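Local coordinates for conserved hypothetical protein BatB (Bacteroides thetaiotaomicron, PDB 3IBS), which is of unknown function but carries a von Willebrand factor type A domain that binds magnesium, in a protein probably held in the cell membrane, at residues A17-N22 / V117-E122. Residues are numbered along the deposited sequence; the frame is centred on the assembly and turned at random.
Sequences ALDISN and VITDGE. With MG (magnesium ion), chain I.
D19 and T119 meet at the C-terminal ends of two parallel strands, at the metal ion-dependent adhesion site (MIDAS) of a von Willebrand factor A domain. The T119 hydroxyl donates to the anti lone pair of D19 OD2, with OG1 to OD2 at 2.6 Å. D19 does not touch the magnesium. A water bound to the metal bridges D19 OD2 and D120 OD1, donating to both. S21 OG binds the ion directly at 2.2 Å, as does S23 OG. The other D19 oxygen, OD1, holds S21 in place: it accepts from S21 N, closing an Asx turn, and its syn lone pair takes S21 OG at 2.7 Å. The D19 carboxylate reaches these donors with CG anti to the backbone N (chi1 -168°). An asparagine here would probably leave two donors without an acceptor, either S21 N and OG, or T119 OG1 and the metal-bound water, depending on which way the amide turned. D120 OD2 is hydrogen-bonded to S23 OG and salt-bridged to R33. Behind the site, D19 N donates to I118 O, and I118 N donates to A17 O. L18 CD1 lies 4.0 Å from I118 CB, on the face covered by helix 33-46. T119 OG1 also accepts from G121 N at 2.9 Å, an ST turn.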
ATOM      1  N   ALA A  17      10.612  -4.979  24.948  1.00 10.82           N
ATOM      2  CA  ALA A  17      11.623  -4.686  23.945  1.00 10.95           C
ATOM      3  C   ALA A  17      10.861  -4.451  22.651  1.00 10.70           C
ATOM      4  O   ALA A  17      10.339  -5.378  22.058  1.00 10.31           O
ATOM      5  CB  ALA A  17      12.607  -5.869  23.816  1.00 10.16           C
ATOM      6  N   LEU A  18      10.765  -3.195  22.250  1.00 10.63           N
ATOM      7  CA  LEU A  18       9.883  -2.818  21.153  1.00 10.13           C
ATOM      8  C   LEU A  18      10.679  -2.540  19.871  1.00 10.35           C
ATOM      9  O   LEU A  18      11.551  -1.672  19.832  1.00 10.28           O
ATOM     10  CB  LEU A  18       9.055  -1.593  21.560  1.00  9.80           C
ATOM     11  CG  LEU A  18       8.163  -0.917  20.508  1.00 11.28           C
ATOM     12  CD1 LEU A  18       7.104  -1.898  19.940  1.00  7.53           C
ATOM     13  CD2 LEU A  18       7.490   0.333  21.134  1.00 10.16           C
ATOM     14  N   ASP A  19      10.325  -3.262  18.820  1.00 10.57           N
ATOM     15  CA  ASP A  19      10.822  -3.027  17.470  1.00 11.12           C
ATOM     16  C   ASP A  19      10.325  -1.665  16.998  1.00 11.34           C
ATOM     17  O   ASP A  19       9.116  -1.436  16.944  1.00 11.32           O
ATOM     18  CB  ASP A  19      10.279  -4.143  16.546  1.00 10.16           C
ATOM     19  CG  ASP A  19      10.958  -4.173  15.173  1.00 11.57           C
ATOM     20  OD1 ASP A  19      11.346  -3.094  14.667  1.00  9.59           O
ATOM     21  OD2 ASP A  19      11.093  -5.283  14.588  1.00 11.36           O
ATOM     22  N   ILE A  20      11.256  -0.753  16.683  1.00 11.24           N
ATOM     23  CA  ILE A  20      10.913   0.533  16.079  1.00 10.77           C
ATOM     24  C   ILE A  20      11.551   0.722  14.674  1.00 11.66           C
ATOM     25  O   ILE A  20      11.722   1.849  14.191  1.00 12.12           O
ATOM     26  CB  ILE A  20      11.243   1.738  17.005  1.00 10.86           C
ATOM     27  CG1 ILE A  20      12.765   1.888  17.235  1.00 10.71           C
ATOM     28  CG2 ILE A  20      10.424   1.635  18.318  1.00  8.57           C
ATOM     29  CD1 ILE A  20      13.211   3.331  17.725  1.00 11.90           C
ATOM     30  N   SER A  21      11.903  -0.375  14.018  1.00 11.81           N
ATOM     31  CA  SER A  21      12.374  -0.291  12.627  1.00 12.74           C
ATOM     32  C   SER A  21      11.235   0.186  11.694  1.00 13.21           C
ATOM     33  O   SER A  21      10.062   0.187  12.096  1.00 12.42           O
ATOM     34  CB  SER A  21      12.927  -1.633  12.154  1.00 12.55           C
ATOM     35  OG  SER A  21      11.906  -2.598  12.045  1.00 13.30           O
ATOM     36  N   ASN A  22      11.605   0.595  10.472  1.00 12.83           N
ATOM     37  CA  ASN A  22      10.675   1.160   9.482  1.00 13.84           C
ATOM     38  C   ASN A  22       9.477   0.277   9.182  1.00 13.75           C
ATOM     39  O   ASN A  22       8.377   0.776   8.959  1.00 13.40           O
ATOM     40  CB  ASN A  22      11.423   1.476   8.162  1.00 13.71           C
ATOM     41  CG  ASN A  22      12.458   2.572   8.336  1.00 16.18           C
ATOM     42  OD1 ASN A  22      12.290   3.457   9.177  1.00 17.08           O
ATOM     43  ND2 ASN A  22      13.532   2.522   7.544  1.00 17.14           N
ATOM     44  N   VAL A 117       8.991  -9.108  23.904  1.00 11.88           N
ATOM     45  CA  VAL A 117       9.470  -8.611  22.629  1.00 11.44           C
ATOM     46  C   VAL A 117       8.247  -8.375  21.759  1.00 11.47           C
ATOM     47  O   VAL A 117       7.396  -9.265  21.612  1.00 10.59           O
ATOM     48  CB  VAL A 117      10.417  -9.647  21.919  1.00 11.91           C
ATOM     49  CG1 VAL A 117      10.985  -9.080  20.609  1.00 10.11           C
ATOM     50  CG2 VAL A 117      11.557 -10.053  22.850  1.00 11.76           C
ATOM     51  N   ILE A 118       8.133  -7.166  21.227  1.00 11.41           N
ATOM     52  CA  ILE A 118       7.038  -6.831  20.317  1.00 11.42           C
ATOM     53  C   ILE A 118       7.599  -6.448  18.945  1.00 11.84           C
ATOM     54  O   ILE A 118       8.292  -5.432  18.808  1.00 12.56           O
ATOM     55  CB  ILE A 118       6.191  -5.681  20.865  1.00 11.38           C
ATOM     56  CG1 ILE A 118       5.711  -6.036  22.289  1.00 13.21           C
ATOM     57  CG2 ILE A 118       5.021  -5.402  19.930  1.00  8.35           C
ATOM     58  CD1 ILE A 118       4.918  -4.865  23.060  1.00 10.66           C
ATOM     59  N   THR A 119       7.319  -7.257  17.930  1.00 12.09           N
ATOM     60  CA  THR A 119       8.060  -7.132  16.662  1.00 11.94           C
ATOM     61  C   THR A 119       7.301  -7.810  15.512  1.00 12.19           C
ATOM     62  O   THR A 119       6.405  -8.604  15.747  1.00 11.35           O
ATOM     63  CB  THR A 119       9.495  -7.758  16.809  1.00 11.74           C
ATOM     64  OG1 THR A 119      10.269  -7.567  15.611  1.00 12.22           O
ATOM     65  CG2 THR A 119       9.405  -9.268  17.149  1.00 11.31           C
ATOM     66  N   ASP A 120       7.670  -7.503  14.267  1.00 12.23           N
ATOM     67  CA  ASP A 120       7.220  -8.339  13.149  1.00 13.22           C
ATOM     68  C   ASP A 120       8.213  -9.499  12.895  1.00 13.58           C
ATOM     69  O   ASP A 120       7.980 -10.338  12.006  1.00 13.91           O
ATOM     70  CB  ASP A 120       6.965  -7.493  11.893  1.00 12.78           C
ATOM     71  CG  ASP A 120       8.163  -6.642  11.521  1.00 14.53           C
ATOM     72  OD1 ASP A 120       9.308  -7.108  11.748  1.00 14.07           O
ATOM     73  OD2 ASP A 120       7.967  -5.503  11.041  1.00 13.73           O
ATOM     74  N   GLY A 121       9.306  -9.553  13.682  1.00 14.04           N
ATOM     75  CA  GLY A 121      10.282 -10.670  13.611  1.00 14.18           C
ATOM     76  C   GLY A 121      10.946 -10.848  12.240  1.00 15.42           C
ATOM     77  O   GLY A 121      11.496 -11.929  11.908  1.00 15.15           O
ATOM     78  N   GLU A 122      10.948  -9.766  11.465  1.00 14.76           N
ATOM     79  CA  GLU A 122      11.350  -9.821  10.075  1.00 15.32           C
ATOM     80  C   GLU A 122      12.841  -9.593   9.844  1.00 15.21           C
ATOM     81  O   GLU A 122      13.412  -8.623  10.350  1.00 15.94           O
ATOM     82  CB  GLU A 122      10.548  -8.808   9.257  1.00 14.22           C
ATOM     83  CG  GLU A 122      10.906  -8.827   7.793  1.00 14.75           C
ATOM     84  CD  GLU A 122      10.021  -7.921   6.962  1.00 15.39           C
ATOM     85  OE1 GLU A 122       9.885  -6.717   7.296  1.00 14.61           O
ATOM     86  OE2 GLU A 122       9.482  -8.417   5.972  1.00 15.11           O
TER
HETATM   87 MG    MG I 219      11.752  -4.096  10.498  1.00 24.60          MG
HETATM   88  O   HOH W   1      11.305  -5.480  11.900  1.00  9.23           O
HETATM   89  O   HOH W   2      11.699  -5.550   9.015  1.00 11.05           O
HETATM   90  O   HOH W   3      12.158  -2.626   9.094  1.00 12.43           O
HETATM   91  O   HOH W   4      13.826  -4.350  10.721  1.00  8.66           O